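Local coordinates for glutaredoxin-like protein NRDH (Escherichia coli, PDB 1H75), which probably carries electrons to the NrdEF ribonucleotide reductase system, working through a redox-active disulfide as a small member of the glutaredoxin family, at residues A[17-20]-A[21-25]. Sequence-based numbering, arbitrary orientation.
Sequences TKRA and MENRG
Arg24 runs its side chain, extended from CG to NE, back along the helix and donates NH1 to the carbonyl oxygen of Ala20, 2.9 Å from NH1 to O. The oxygen lies near the guanidinium plane, but NH1 sits above the carbonyl plane, off the lone pairs. Backbone N of Arg24 reaches the same oxygen only weakly (127° at the hydrogen), as expected where helix 12-23, the crossover helix of a thioredoxin-fold beta-alpha-beta unit, stops in a Schellman motif: Gly25 has positive phi, Phe26 N pairs with Met21 O and Gly25 N with Glu22 O. Asn70 OD1 takes the NE hydrogen, tying this helix end to the region of helix 66-69. A leucine in place of Arg24 would probably cost the Ala20 oxygen its straighter hydrogen bond and deprive Asn70 of the NE donor. On the outer side, Arg19 carries CG anti to its backbone N (chi1 177°) and then bends at the next two torsions, which brings NH2 to Glu22 OE2 in a 2.6 Å salt bridge, the two planar groups 69° apart. Asn23 OD1 lies over one face of the Arg19 guanidinium, offset toward the rim. On the inner side, against Ile5 and Val54, Met21 lies alongside Thr17, with CE 3.9 Å from Thr17 CG2.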
# COMPACT_ATOMS: atom_id res chain seq x y z
N THR A 17 0.66 -8.04 -0.19
CA THR A 17 0.77 -6.95 0.78
C THR A 17 -0.38 -6.92 1.79
O THR A 17 -0.16 -6.76 2.99
CB THR A 17 0.87 -5.60 0.03
OG1 THR A 17 2.07 -5.59 -0.76
CG2 THR A 17 0.88 -4.43 1.02
N LYS A 18 -1.61 -7.08 1.30
CA LYS A 18 -2.79 -7.09 2.15
C LYS A 18 -2.69 -8.23 3.16
O LYS A 18 -2.90 -8.05 4.36
CB LYS A 18 -4.05 -7.24 1.28
CG LYS A 18 -5.34 -7.50 2.06
CD LYS A 18 -6.52 -7.63 1.09
CE LYS A 18 -7.79 -8.09 1.79
NZ LYS A 18 -8.95 -8.15 0.85
N ARG A 19 -2.38 -9.41 2.65
CA ARG A 19 -2.24 -10.60 3.48
C ARG A 19 -1.15 -10.41 4.54
O ARG A 19 -1.32 -10.82 5.69
CB ARG A 19 -1.88 -11.81 2.60
CG ARG A 19 -1.63 -13.11 3.36
CD ARG A 19 -2.92 -13.80 3.77
NE ARG A 19 -3.72 -13.00 4.69
CZ ARG A 19 -4.83 -13.44 5.29
NH1 ARG A 19 -5.26 -14.68 5.07
NH2 ARG A 19 -5.51 -12.64 6.10
N ALA A 20 -0.04 -9.80 4.15
CA ALA A 20 1.07 -9.58 5.07
C ALA A 20 0.64 -8.65 6.20
O ALA A 20 0.99 -8.85 7.37
CB ALA A 20 2.26 -8.99 4.33
N MET A 21 -0.12 -7.61 5.84
CA MET A 21 -0.58 -6.68 6.87
C MET A 21 -1.59 -7.36 7.80
O MET A 21 -1.56 -7.16 9.02
CB MET A 21 -1.19 -5.46 6.21
CG MET A 21 -0.13 -4.67 5.45
SD MET A 21 -0.57 -2.94 5.32
CE MET A 21 0.76 -2.31 4.25
N GLU A 22 -2.47 -8.18 7.23
CA GLU A 22 -3.45 -8.88 8.05
C GLU A 22 -2.76 -9.87 8.97
O GLU A 22 -3.18 -10.07 10.12
CB GLU A 22 -4.47 -9.60 7.14
CG GLU A 22 -5.31 -8.60 6.32
CD GLU A 22 -6.18 -9.25 5.25
OE1 GLU A 22 -7.14 -8.59 4.82
OE2 GLU A 22 -5.90 -10.39 4.83
N ASN A 23 -1.68 -10.49 8.48
CA ASN A 23 -0.95 -11.46 9.28
C ASN A 23 -0.32 -10.80 10.50
O ASN A 23 -0.06 -11.47 11.50
CB ASN A 23 0.15 -12.14 8.45
CG ASN A 23 -0.39 -13.18 7.48
OD1 ASN A 23 -1.57 -13.54 7.55
ND2 ASN A 23 0.46 -13.66 6.59
N ARG A 24 -0.10 -9.49 10.43
CA ARG A 24 0.52 -8.74 11.54
C ARG A 24 -0.46 -7.93 12.36
O ARG A 24 -0.06 -7.12 13.22
CB ARG A 24 1.61 -7.83 10.98
CG ARG A 24 2.75 -8.57 10.30
CD ARG A 24 3.54 -7.62 9.41
NE ARG A 24 4.79 -8.20 8.92
CZ ARG A 24 4.86 -9.16 8.01
NH1 ARG A 24 3.76 -9.67 7.48
NH2 ARG A 24 6.06 -9.62 7.63
N GLY A 25 -1.74 -8.11 12.08
CA GLY A 25 -2.78 -7.40 12.81
C GLY A 25 -2.82 -5.89 12.58
O GLY A 25 -3.20 -5.13 13.47